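Xylulose kinase (Bifidobacterium adolescentis ATCC 15703, PDB 3I8B) probably phosphorylates D-xylulose at the expense of ATP, giving D-xylulose 5-phosphate and ADP, as a member of the FGGY family of carbohydrate kinases. Local coordinates at residues A[293-304]-A[323-334]; A[424-432]-A[448-456]. All blocks are in the same frame, centred on the assembly; numbering follows the deposited sequence. Where two conformers were deposited one is given.

How the contacts relate
Contact 1 and contact 2 belong to one mixed sheet, the core of the C-terminal, actin-like ATPase domain of this FGGY kinase; their centres lie about 12 Å apart. Strand 288-293 stands between them, pairing with 297-301 of contact 1 and with 427-431 of contact 2. The two also touch directly: L293 N lies 3.1 Å from I431 O, a probable hydrogen bond, and A301 CB packs 4.1 Å from I425 CD1. Contact 1 is nearer the predicted catalytic region: the side chain of L325 is about 5 Å from that of Q74, a predicted substrate-binding residue, and that of L327 about 7 Å from that of D274, the likely proton acceptor, against about 10 Å for I431.

Contact 1: residues A[293-304]-A[323-334]; sequences LGTSGVAAAISE and HYLPLACTINGS
An antiparallel strand pair in the sheet of the C-terminal actin-like domain joins 297-301 to 324-330, their N-to-C directions 167° apart. G297 with T330 and A299 with A328 are hydrogen-bonded pairs, and A301 N adds a bond to P326 O. Lacking an N-H, P326 puts its CD 3.1 Å from A301 O. On the face of V298 and A300, L327 reaches back over the neighbouring strand: its CG lies opposite the backbone N (chi1 -171°), and CD1 rests 3.5 Å from A300 CB and 3.7 Å from V298 CG1. Across the sheet, T330 OG1 comes 3.2 Å from G297 CA, which leaves no room for a CB on G297; that hydroxyl is hydrogen-bonded to Q411. Beyond 297-301, S303 and Y324 exchange both backbone bonds, S303 N to Y324 O at 2.7 Å and Y324 N to S303 O at 2.9 Å. The carboxylate of E304 slants across the H323 imidazole, planes 48° apart, OE1 3.6 Å from CD2; ND1 of H323 is held by T321. Were H323 replaced by alanine, the E304 carboxylate would probably lose its neighbouring ring and the T321 hydroxyl its imidazole partner. At the other end S334 N bonds G294 O. Helix 274-281 packs against V298, L325 and L327 through N275, helix 396-420 meets T330 through S410 and C414, and strand 288-293 runs along the far side of 297-301.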
ATOM      1  N   LEU A 293       3.036  -1.581 -12.202  1.00 21.67           N
ATOM      2  CA  LEU A 293       2.913  -0.543 -13.212  1.00 23.89           C
ATOM      3  C   LEU A 293       1.516  -0.534 -13.814  1.00 24.07           C
ATOM      4  O   LEU A 293       1.243  -1.259 -14.765  1.00 25.66           O
ATOM      5  CB  LEU A 293       3.950  -0.777 -14.307  1.00 20.29           C
ATOM      6  CG  LEU A 293       4.440   0.388 -15.162  1.00 26.58           C
ATOM      7  CD1 LEU A 293       4.921   1.558 -14.295  1.00 27.92           C
ATOM      8  CD2 LEU A 293       5.562  -0.109 -16.063  1.00 28.52           C
ATOM      9  N   GLY A 294       0.628   0.269 -13.237  1.00 21.43           N
ATOM     10  CA  GLY A 294      -0.650   0.570 -13.857  1.00 22.50           C
ATOM     11  C   GLY A 294      -0.496   1.944 -14.499  1.00 26.73           C
ATOM     12  O   GLY A 294       0.627   2.334 -14.830  1.00 24.63           O
ATOM     13  N   THR A 295      -1.597   2.676 -14.665  1.00 24.20           N
ATOM     14  CA  THR A 295      -1.530   4.071 -15.123  1.00 25.89           C
ATOM     15  C   THR A 295      -0.597   4.862 -14.211  1.00 23.81           C
ATOM     16  O   THR A 295       0.118   5.764 -14.659  1.00 24.83           O
ATOM     17  CB  THR A 295      -2.921   4.745 -15.144  1.00 25.43           C
ATOM     18  OG1 THR A 295      -3.512   4.679 -13.838  1.00 27.92           O
ATOM     19  CG2 THR A 295      -3.833   4.058 -16.150  1.00 31.63           C
ATOM     20  N   SER A 296      -0.624   4.530 -12.924  0.51 23.55           N
ATOM     21  CA  SER A 296       0.360   5.038 -11.978  0.51 23.43           C
ATOM     22  C   SER A 296       1.225   3.874 -11.512  0.51 24.08           C
ATOM     23  O   SER A 296       0.902   2.713 -11.766  0.51 23.41           O
ATOM     24  CB  SER A 296      -0.318   5.706 -10.782  0.51 23.09           C
ATOM     25  OG  SER A 296      -0.770   4.747  -9.847  0.51 21.75           O
ATOM     26  N   GLY A 297       2.322   4.182 -10.829  1.00 24.23           N
ATOM     27  CA  GLY A 297       3.247   3.150 -10.390  1.00 20.25           C
ATOM     28  C   GLY A 297       3.421   3.045  -8.887  1.00 21.91           C
ATOM     29  O   GLY A 297       3.216   4.020  -8.155  1.00 18.62           O
ATOM     30  N   VAL A 298       3.788   1.845  -8.434  1.00 20.16           N
ATOM     31  CA  VAL A 298       4.166   1.599  -7.043  1.00 17.62           C
ATOM     32  C   VAL A 298       5.413   0.727  -6.999  1.00 18.17           C
ATOM     33  O   VAL A 298       5.378  -0.427  -7.419  1.00 17.54           O
ATOM     34  CB  VAL A 298       3.062   0.863  -6.270  1.00 17.87           C
ATOM     35  CG1 VAL A 298       3.535   0.535  -4.870  1.00 19.29           C
ATOM     36  CG2 VAL A 298       1.796   1.698  -6.218  1.00 21.94           C
ATOM     37  N   ALA A 299       6.514   1.289  -6.512  1.00 16.43           N
ATOM     38  CA  ALA A 299       7.727   0.523  -6.252  1.00 19.83           C
ATOM     39  C   ALA A 299       7.855   0.221  -4.752  1.00 18.29           C
ATOM     40  O   ALA A 299       8.016   1.130  -3.941  1.00 18.00           O
ATOM     41  CB  ALA A 299       8.950   1.279  -6.746  1.00 21.72           C
ATOM     42  N   ALA A 300       7.769  -1.055  -4.391  1.00 12.81           N
ATOM     43  CA  ALA A 300       7.815  -1.459  -2.997  1.00 15.71           C
ATOM     44  C   ALA A 300       8.941  -2.463  -2.796  1.00 16.76           C
ATOM     45  O   ALA A 300       8.991  -3.502  -3.462  1.00 16.05           O
ATOM     46  CB  ALA A 300       6.483  -2.059  -2.578  1.00 15.79           C
ATOM     47  N   ALA A 301       9.859  -2.140  -1.894  1.00 14.48           N
ATOM     48  CA  ALA A 301      10.976  -3.029  -1.609  1.00 15.64           C
ATOM     49  C   ALA A 301      10.875  -3.499  -0.170  1.00 18.43           C
ATOM     50  O   ALA A 301      10.337  -2.795   0.692  1.00 15.59           O
ATOM     51  CB  ALA A 301      12.313  -2.311  -1.840  1.00 17.63           C
ATOM     52  N   ILE A 302      11.393  -4.692   0.087  1.00 16.00           N
ATOM     53  CA  ILE A 302      11.492  -5.176   1.449  1.00 15.69           C
ATOM     54  C   ILE A 302      12.861  -4.839   2.011  1.00 15.98           C
ATOM     55  O   ILE A 302      13.889  -5.211   1.439  1.00 16.90           O
ATOM     56  CB  ILE A 302      11.227  -6.667   1.518  1.00 15.11           C
ATOM     57  CG1 ILE A 302       9.843  -6.935   0.935  1.00 16.80           C
ATOM     58  CG2 ILE A 302      11.319  -7.173   2.966  1.00 14.49           C
ATOM     59  CD1 ILE A 302       9.757  -8.227   0.266  1.00 21.47           C
ATOM     60  N   SER A 303      12.844  -4.140   3.144  1.00 14.59           N
ATOM     61  CA  SER A 303      14.034  -3.598   3.782  1.00 15.55           C
ATOM     62  C   SER A 303      14.235  -4.233   5.159  1.00 17.83           C
ATOM     63  O   SER A 303      13.303  -4.316   5.964  1.00 17.29           O
ATOM     64  CB  SER A 303      13.887  -2.075   3.917  1.00 15.62           C
ATOM     65  OG  SER A 303      14.935  -1.509   4.684  1.00 18.33           O
ATOM     66  N   GLU A 304      15.458  -4.681   5.429  1.00 18.34           N
ATOM     67  CA  GLU A 304      15.791  -5.258   6.725  1.00 19.71           C
ATOM     68  C   GLU A 304      15.546  -4.252   7.863  1.00 20.58           C
ATOM     69  O   GLU A 304      14.980  -4.596   8.907  1.00 16.02           O
ATOM     70  CB  GLU A 304      17.253  -5.739   6.724  1.00 16.06           C
ATOM     71  CG  GLU A 304      17.715  -6.336   8.030  1.00 17.31           C
ATOM     72  CD  GLU A 304      17.102  -7.701   8.291  1.00 19.86           C
ATOM     73  OE1 GLU A 304      16.585  -8.318   7.338  1.00 21.36           O
ATOM     74  OE2 GLU A 304      17.134  -8.158   9.448  1.00 23.63           O
ATOM     75  N   HIS A 323       9.573  -7.000   8.992  1.00 12.35           N
ATOM     76  CA  HIS A 323      10.551  -6.073   8.437  1.00 16.27           C
ATOM     77  C   HIS A 323       9.930  -4.794   7.882  1.00 13.20           C
ATOM     78  O   HIS A 323       8.906  -4.326   8.380  1.00 11.03           O
ATOM     79  CB  HIS A 323      11.411  -6.791   7.393  1.00 16.15           C
ATOM     80  CG  HIS A 323      12.175  -7.942   7.963  1.00 18.68           C
ATOM     81  ND1 HIS A 323      11.759  -9.253   7.832  1.00 19.34           N
ATOM     82  CD2 HIS A 323      13.309  -7.981   8.703  1.00 16.18           C
ATOM     83  CE1 HIS A 323      12.615 -10.048   8.445  1.00 18.19           C
ATOM     84  NE2 HIS A 323      13.564  -9.301   8.986  1.00 19.15           N
ATOM     85  N   TYR A 324      10.539  -4.238   6.838  1.00 13.57           N
ATOM     86  CA  TYR A 324      10.136  -2.918   6.371  1.00 14.60           C
ATOM     87  C   TYR A 324       9.822  -2.848   4.884  1.00 14.53           C
ATOM     88  O   TYR A 324      10.399  -3.585   4.081  1.00 15.32           O
ATOM     89  CB  TYR A 324      11.163  -1.871   6.815  1.00 10.61           C
ATOM     90  CG  TYR A 324      11.201  -1.804   8.320  1.00 13.93           C
ATOM     91  CD1 TYR A 324      10.325  -0.973   9.020  1.00 12.41           C
ATOM     92  CD2 TYR A 324      12.066  -2.604   9.050  1.00 13.32           C
ATOM     93  CE1 TYR A 324      10.320  -0.936  10.402  1.00 16.23           C
ATOM     94  CE2 TYR A 324      12.069  -2.571  10.446  1.00 17.25           C
ATOM     95  CZ  TYR A 324      11.187  -1.738  11.111  1.00 12.45           C
ATOM     96  OH  TYR A 324      11.179  -1.685  12.487  1.00 17.94           O
ATOM     97  N   LEU A 325       8.881  -1.963   4.556  1.00 12.85           N
ATOM     98  CA  LEU A 325       8.362  -1.781   3.205  1.00 13.54           C
ATOM     99  C   LEU A 325       8.439  -0.312   2.739  1.00 14.33           C
ATOM    100  O   LEU A 325       7.429   0.404   2.705  1.00 12.32           O
ATOM    101  CB  LEU A 325       6.909  -2.271   3.138  1.00 12.03           C
ATOM    102  CG  LEU A 325       6.306  -2.437   1.738  1.00 12.88           C
ATOM    103  CD1 LEU A 325       6.787  -3.739   1.142  1.00 16.49           C
ATOM    104  CD2 LEU A 325       4.787  -2.411   1.799  1.00 11.18           C
ATOM    105  N   PRO A 326       9.649   0.152   2.405  1.00 14.31           N
ATOM    106  CA  PRO A 326       9.750   1.456   1.734  1.00 16.82           C
ATOM    107  C   PRO A 326       8.910   1.422   0.471  1.00 16.21           C
ATOM    108  O   PRO A 326       9.094   0.537  -0.361  1.00 13.39           O
ATOM    109  CB  PRO A 326      11.241   1.552   1.370  1.00 17.06           C
ATOM    110  CG  PRO A 326      11.757   0.113   1.474  1.00 13.90           C
ATOM    111  CD  PRO A 326      10.982  -0.424   2.651  1.00 16.38           C
ATOM    112  N   LEU A 327       7.998   2.376   0.327  1.00 13.80           N
ATOM    113  CA  LEU A 327       7.031   2.334  -0.756  1.00 14.98           C
ATOM    114  C   LEU A 327       7.017   3.650  -1.528  1.00 17.68           C
ATOM    115  O   LEU A 327       6.774   4.709  -0.952  1.00 16.21           O
ATOM    116  CB  LEU A 327       5.642   2.055  -0.200  1.00 18.39           C
ATOM    117  CG  LEU A 327       4.607   1.781  -1.286  1.00 19.32           C
ATOM    118  CD1 LEU A 327       4.225   0.317  -1.268  1.00 18.67           C
ATOM    119  CD2 LEU A 327       3.384   2.657  -1.053  1.00 23.09           C
ATOM    120  N   ALA A 328       7.272   3.564  -2.830  1.00 16.30           N
ATOM    121  CA  ALA A 328       7.408   4.737  -3.676  1.00 21.36           C
ATOM    122  C   ALA A 328       6.308   4.796  -4.720  1.00 20.81           C
ATOM    123  O   ALA A 328       6.318   4.030  -5.687  1.00 20.45           O
ATOM    124  CB  ALA A 328       8.764   4.730  -4.353  1.00 18.27           C
ATOM    125  N   CYS A 329       5.366   5.716  -4.538  1.00 19.06           N
ATOM    126  CA  CYS A 329       4.308   5.908  -5.523  1.00 19.36           C
ATOM    127  C   CYS A 329       4.704   6.919  -6.595  1.00 22.56           C
ATOM    128  O   CYS A 329       5.270   7.964  -6.291  1.00 20.60           O
ATOM    129  CB  CYS A 329       3.011   6.361  -4.851  1.00 22.97           C
ATOM    130  SG  CYS A 329       2.394   5.183  -3.651  1.00 30.27           S
ATOM    131  N   THR A 330       4.418   6.587  -7.850  1.00 17.52           N
ATOM    132  CA  THR A 330       4.616   7.516  -8.948  1.00 18.64           C
ATOM    133  C   THR A 330       3.267   7.824  -9.599  1.00 20.20           C
ATOM    134  O   THR A 330       2.497   6.916  -9.922  1.00 21.03           O
ATOM    135  CB  THR A 330       5.610   6.952  -9.989  1.00 19.55           C
ATOM    136  OG1 THR A 330       5.305   5.572 -10.253  1.00 20.47           O
ATOM    137  CG2 THR A 330       7.047   7.062  -9.477  1.00 16.17           C
ATOM    138  N   ILE A 331       2.963   9.105  -9.766  1.00 22.77           N
ATOM    139  CA  ILE A 331       1.740   9.510 -10.456  1.00 21.07           C
ATOM    140  C   ILE A 331       1.768   8.979 -11.875  1.00 20.24           C
ATOM    141  O   ILE A 331       0.773   8.478 -12.403  1.00 21.46           O
ATOM    142  CB  ILE A 331       1.639  11.039 -10.566  1.00 23.94           C
ATOM    143  CG1 ILE A 331       1.627  11.682  -9.176  1.00 25.87           C
ATOM    144  CG2 ILE A 331       0.406  11.423 -11.387  1.00 20.89           C
ATOM    145  CD1 ILE A 331       0.329  11.482  -8.435  1.00 35.01           C
ATOM    146  N   ASN A 332       2.937   9.088 -12.487  1.00 19.82           N
ATOM    147  CA  ASN A 332       3.074   8.770 -13.894  1.00 21.63           C
ATOM    148  C   ASN A 332       3.676   7.404 -14.163  1.00 18.78           C
ATOM    149  O   ASN A 332       4.889   7.199 -14.067  1.00 17.94           O
ATOM    150  CB  ASN A 332       3.848   9.881 -14.598  1.00 19.66           C
ATOM    151  CG  ASN A 332       3.125  11.209 -14.510  1.00 22.37           C
ATOM    152  OD1 ASN A 332       2.174  11.455 -15.249  1.00 23.26           O
ATOM    153  ND2 ASN A 332       3.544  12.050 -13.575  1.00 19.04           N
ATOM    154  N   GLY A 333       2.803   6.468 -14.502  1.00 20.49           N
ATOM    155  CA  GLY A 333       3.241   5.152 -14.916  1.00 23.25           C
ATOM    156  C   GLY A 333       2.870   4.979 -16.369  1.00 23.09           C
ATOM    157  O   GLY A 333       3.355   5.700 -17.234  1.00 22.45           O
ATOM    158  N   SER A 334       1.979   4.032 -16.619  1.00 23.76           N
ATOM    159  CA  SER A 334       1.502   3.738 -17.954  1.00 23.62           C
ATOM    160  C   SER A 334       0.901   4.971 -18.631  1.00 24.91           C
ATOM    161  O   SER A 334       0.936   5.088 -19.858  1.00 23.94           O
ATOM    162  CB  SER A 334       0.456   2.627 -17.877  1.00 18.21           C
ATOM    163  OG  SER A 334      -0.030   2.323 -19.157  1.00 32.59           O
TER

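Contact 2: residues A[424-432]-A[448-456]; sequences SITRILLIG and LGMDVTRPA
With chi1 of I428 at -50° and chi2 at 176°, CG1 is turned to the side of the backbone N and the chain runs out straight, so that CD1 lands 3.9 Å from L448 CB and close to CB of the selenomethionine M450. The extended chain of M450 carries its CE on to I425 O, 3.2 Å away. V452 sets CG1 opposite its own N (chi1 -177°), pressing it against L430 CB at 3.5 Å, a tight carbon contact. On the other face the P455 ring lies crosswise to L429 and I431, its CG 3.8 Å from L429 CD2. Two backbone hydrogen bonds join the parallel strands: T453 N to I428 O at 3.0 Å, and L430 N to T453 O at 2.8 Å. Water continues the pairing at both ends, linking I428 N to D451 O and L430 O to P455 O. R427 lays a guanidinium face over L429 CD1 while its NH2 forms a salt bridge with D288. The contact closes a beta-alpha-beta crossover through helix 438-448; strand 288-293 flanks 427-431, strand 486-490 flanks 452-455, and helix 396-420 packs on I425, I428 and M450.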
ATOM      1  N   SER A 424      19.092  -2.276   0.330  1.00 21.68           N
ATOM      2  CA  SER A 424      19.594  -2.954  -0.865  1.00 19.93           C
ATOM      3  C   SER A 424      18.442  -3.463  -1.719  1.00 20.50           C
ATOM      4  O   SER A 424      17.426  -3.920  -1.199  1.00 16.84           O
ATOM      5  CB  SER A 424      20.479  -4.154  -0.494  1.00 21.59           C
ATOM      6  OG  SER A 424      21.687  -3.750   0.129  1.00 24.24           O
ATOM      7  N   ILE A 425      18.620  -3.406  -3.033  1.00 16.84           N
ATOM      8  CA  ILE A 425      17.684  -4.036  -3.950  1.00 20.19           C
ATOM      9  C   ILE A 425      18.457  -4.932  -4.912  1.00 23.56           C
ATOM     10  O   ILE A 425      19.249  -4.440  -5.717  1.00 20.80           O
ATOM     11  CB  ILE A 425      16.888  -2.992  -4.743  1.00 19.48           C
ATOM     12  CG1 ILE A 425      15.918  -2.251  -3.820  1.00 17.45           C
ATOM     13  CG2 ILE A 425      16.121  -3.661  -5.876  1.00 21.92           C
ATOM     14  CD1 ILE A 425      15.151  -1.150  -4.513  1.00 16.85           C
ATOM     15  N   THR A 426      18.215  -6.244  -4.833  1.00 24.17           N
ATOM     16  CA  THR A 426      19.023  -7.221  -5.567  1.00 21.99           C
ATOM     17  C   THR A 426      18.220  -8.075  -6.556  1.00 21.92           C
ATOM     18  O   THR A 426      18.779  -8.881  -7.294  1.00 23.75           O
ATOM     19  CB  THR A 426      19.812  -8.131  -4.597  1.00 25.31           C
ATOM     20  OG1 THR A 426      18.918  -8.725  -3.644  1.00 22.77           O
ATOM     21  CG2 THR A 426      20.872  -7.323  -3.859  1.00 25.01           C
ATOM     22  N   ARG A 427      16.909  -7.887  -6.569  1.00 22.04           N
ATOM     23  CA  ARG A 427      16.045  -8.559  -7.527  1.00 23.74           C
ATOM     24  C   ARG A 427      14.788  -7.726  -7.747  1.00 19.70           C
ATOM     25  O   ARG A 427      14.243  -7.155  -6.798  1.00 20.74           O
ATOM     26  CB  ARG A 427      15.667  -9.952  -7.018  1.00 24.73           C
ATOM     27  CG  ARG A 427      14.824 -10.776  -7.981  1.00 24.04           C
ATOM     28  CD  ARG A 427      14.631 -12.188  -7.428  1.00 27.69           C
ATOM     29  NE  ARG A 427      13.691 -12.199  -6.310  1.00 26.19           N
ATOM     30  CZ  ARG A 427      12.539 -12.865  -6.306  1.00 27.99           C
ATOM     31  NH1 ARG A 427      12.195 -13.609  -7.352  1.00 27.26           N
ATOM     32  NH2 ARG A 427      11.745 -12.807  -5.242  1.00 24.18           N
ATOM     33  N   ILE A 428      14.333  -7.673  -8.993  1.00 18.39           N
ATOM     34  CA  ILE A 428      13.180  -6.859  -9.387  1.00 18.72           C
ATOM     35  C   ILE A 428      12.054  -7.731  -9.920  1.00 20.03           C
ATOM     36  O   ILE A 428      12.272  -8.543 -10.818  1.00 20.54           O
ATOM     37  CB  ILE A 428      13.546  -5.889 -10.529  1.00 17.27           C
ATOM     38  CG1 ILE A 428      14.817  -5.109 -10.199  1.00 21.73           C
ATOM     39  CG2 ILE A 428      12.375  -4.941 -10.842  1.00 17.05           C
ATOM     40  CD1 ILE A 428      15.282  -4.212 -11.341  1.00 19.98           C
ATOM     41  N   LEU A 429      10.852  -7.552  -9.377  1.00 15.97           N
ATOM     42  CA  LEU A 429       9.665  -8.197  -9.917  1.00 15.30           C
ATOM     43  C   LEU A 429       8.815  -7.128 -10.585  1.00 17.79           C
ATOM     44  O   LEU A 429       8.665  -6.036 -10.049  1.00 18.63           O
ATOM     45  CB  LEU A 429       8.857  -8.888  -8.815  1.00 15.20           C
ATOM     46  CG  LEU A 429       9.458 -10.164  -8.218  1.00 22.80           C
ATOM     47  CD1 LEU A 429      10.759  -9.863  -7.518  1.00 22.07           C
ATOM     48  CD2 LEU A 429       8.472 -10.836  -7.272  1.00 24.58           C
ATOM     49  N   LEU A 430       8.273  -7.443 -11.756  1.00 15.75           N
ATOM     50  CA  LEU A 430       7.457  -6.498 -12.493  1.00 19.42           C
ATOM     51  C   LEU A 430       6.053  -7.056 -12.649  1.00 21.17           C
ATOM     52  O   LEU A 430       5.858  -8.113 -13.263  1.00 20.06           O
ATOM     53  CB  LEU A 430       8.070  -6.221 -13.865  1.00 19.86           C
ATOM     54  CG  LEU A 430       7.232  -5.342 -14.794  1.00 24.39           C
ATOM     55  CD1 LEU A 430       7.109  -3.915 -14.230  1.00 23.31           C
ATOM     56  CD2 LEU A 430       7.825  -5.327 -16.204  1.00 23.21           C
ATOM     57  N   ILE A 431       5.082  -6.342 -12.092  1.00 17.59           N
ATOM     58  CA  ILE A 431       3.688  -6.768 -12.120  1.00 21.47           C
ATOM     59  C   ILE A 431       2.791  -5.639 -12.592  1.00 23.45           C
ATOM     60  O   ILE A 431       3.265  -4.553 -12.936  1.00 24.69           O
ATOM     61  CB  ILE A 431       3.210  -7.195 -10.724  1.00 20.29           C
ATOM     62  CG1 ILE A 431       3.471  -6.065  -9.719  1.00 20.65           C
ATOM     63  CG2 ILE A 431       3.888  -8.493 -10.303  1.00 22.66           C
ATOM     64  CD1 ILE A 431       3.110  -6.406  -8.277  1.00 26.12           C
ATOM     65  N   GLY A 432       1.488  -5.897 -12.596  1.00 24.60           N
ATOM     66  CA  GLY A 432       0.516  -4.932 -13.068  1.00 23.97           C
ATOM     67  C   GLY A 432       0.373  -4.945 -14.581  1.00 24.70           C
ATOM     68  O   GLY A 432       1.110  -5.641 -15.278  1.00 27.97           O
ATOM     69  N   LEU A 448      16.616  -0.432 -16.110  1.00 24.92           N
ATOM     70  CA  LEU A 448      16.540  -0.691 -14.665  1.00 21.17           C
ATOM     71  C   LEU A 448      17.882  -1.195 -14.137  1.00 20.71           C
ATOM     72  O   LEU A 448      18.226  -0.992 -12.973  1.00 22.95           O
ATOM     73  CB  LEU A 448      15.422  -1.669 -14.317  1.00 18.82           C
ATOM     74  CG  LEU A 448      14.007  -1.189 -14.623  1.00 18.67           C
ATOM     75  CD1 LEU A 448      12.996  -2.202 -14.135  1.00 17.05           C
ATOM     76  CD2 LEU A 448      13.762   0.167 -13.981  1.00 19.67           C
ATOM     77  N   GLY A 449      18.638  -1.847 -15.008  1.00 22.36           N
ATOM     78  CA  GLY A 449      20.006  -2.230 -14.698  1.00 29.08           C
ATOM     79  C   GLY A 449      20.182  -3.638 -14.164  1.00 22.57           C
ATOM     80  O   GLY A 449      21.233  -3.948 -13.614  1.00 27.54           O
HETATM   81  N   MSE A 450      19.159  -4.475 -14.333  1.00 25.68           N
HETATM   82  CA  MSE A 450      19.151  -5.860 -13.844  1.00 30.14           C
HETATM   83  C   MSE A 450      18.146  -6.691 -14.617  1.00 26.75           C
HETATM   84  O   MSE A 450      17.326  -6.161 -15.353  1.00 25.02           O
HETATM   85  CB  MSE A 450      18.690  -5.931 -12.388  1.00 22.69           C
HETATM   86  CG  MSE A 450      19.641  -5.433 -11.362  1.00 33.39           C
HETATM   87 SE   MSE A 450      18.875  -5.742  -9.575  1.00 47.08          SE
HETATM   88  CE  MSE A 450      20.495  -5.320  -8.571  1.00 29.84           C
ATOM     89  N   ASP A 451      18.188  -7.999 -14.387  1.00 25.45           N
ATOM     90  CA  ASP A 451      17.120  -8.903 -14.778  1.00 22.98           C
ATOM     91  C   ASP A 451      15.795  -8.412 -14.207  1.00 23.48           C
ATOM     92  O   ASP A 451      15.746  -7.872 -13.102  1.00 21.32           O
ATOM     93  CB  ASP A 451      17.399 -10.304 -14.228  1.00 23.23           C
ATOM     94  CG  ASP A 451      18.485 -11.031 -14.994  1.00 26.21           C
ATOM     95  OD1 ASP A 451      19.140 -10.408 -15.860  1.00 24.32           O
ATOM     96  OD2 ASP A 451      18.673 -12.238 -14.734  1.00 30.31           O
ATOM     97  N   VAL A 452      14.724  -8.606 -14.963  1.00 19.87           N
ATOM     98  CA  VAL A 452      13.395  -8.254 -14.503  1.00 19.59           C
ATOM     99  C   VAL A 452      12.512  -9.478 -14.582  1.00 22.77           C
ATOM    100  O   VAL A 452      12.177  -9.951 -15.676  1.00 20.02           O
ATOM    101  CB  VAL A 452      12.772  -7.119 -15.341  1.00 25.04           C
ATOM    102  CG1 VAL A 452      11.399  -6.731 -14.780  1.00 19.98           C
ATOM    103  CG2 VAL A 452      13.693  -5.923 -15.350  1.00 15.91           C
ATOM    104  N   THR A 453      12.163 -10.005 -13.410  1.00 21.00           N
ATOM    105  CA  THR A 453      11.286 -11.155 -13.310  1.00 18.17           C
ATOM    106  C   THR A 453       9.819 -10.764 -13.462  1.00 21.51           C
ATOM    107  O   THR A 453       9.355  -9.781 -12.868  1.00 19.01           O
ATOM    108  CB  THR A 453      11.491 -11.884 -11.962  1.00 25.14           C
ATOM    109  OG1 THR A 453      12.803 -12.460 -11.925  1.00 23.15           O
ATOM    110  CG2 THR A 453      10.451 -12.966 -11.776  1.00 18.41           C
ATOM    111  N   ARG A 454       9.087 -11.539 -14.261  1.00 19.79           N
ATOM    112  CA  ARG A 454       7.653 -11.324 -14.436  1.00 24.83           C
ATOM    113  C   ARG A 454       6.856 -12.481 -13.839  1.00 26.65           C
ATOM    114  O   ARG A 454       6.674 -13.517 -14.487  1.00 24.27           O
ATOM    115  CB  ARG A 454       7.293 -11.149 -15.915  1.00 22.94           C
ATOM    116  CG  ARG A 454       7.677  -9.801 -16.498  1.00 26.27           C
ATOM    117  CD  ARG A 454       7.148  -9.642 -17.906  1.00 24.78           C
ATOM    118  NE  ARG A 454       7.672 -10.677 -18.787  1.00 26.15           N
ATOM    119  CZ  ARG A 454       6.948 -11.686 -19.264  1.00 31.24           C
ATOM    120  NH1 ARG A 454       5.659 -11.786 -18.960  1.00 25.11           N
ATOM    121  NH2 ARG A 454       7.513 -12.591 -20.055  1.00 34.51           N
ATOM    122  N   PRO A 455       6.380 -12.305 -12.596  1.00 27.20           N
ATOM    123  CA  PRO A 455       5.535 -13.315 -11.952  1.00 25.50           C
ATOM    124  C   PRO A 455       4.233 -13.458 -12.718  1.00 25.75           C
ATOM    125  O   PRO A 455       3.712 -12.456 -13.187  1.00 24.01           O
ATOM    126  CB  PRO A 455       5.255 -12.712 -10.566  1.00 28.30           C
ATOM    127  CG  PRO A 455       6.351 -11.695 -10.350  1.00 29.80           C
ATOM    128  CD  PRO A 455       6.627 -11.142 -11.721  1.00 21.56           C
ATOM    129  N   ALA A 456       3.714 -14.674 -12.849  1.00 25.18           N
ATOM    130  CA  ALA A 456       2.430 -14.855 -13.509  1.00 26.79           C
ATOM    131  C   ALA A 456       1.356 -14.033 -12.800  1.00 28.01           C
ATOM    132  O   ALA A 456       1.334 -13.941 -11.571  1.00 24.38           O
ATOM    133  CB  ALA A 456       2.047 -16.323 -13.544  1.00 29.66           C
TER
HETATM  134  O   HOH W   1      13.388 -14.579 -10.199  1.00 33.45           O
HETATM  135  O   HOH W   2      16.042  -9.013 -10.706  1.00 22.75           O
HETATM  136  O   HOH W   3       3.978  -9.964 -14.232  1.00 22.70           O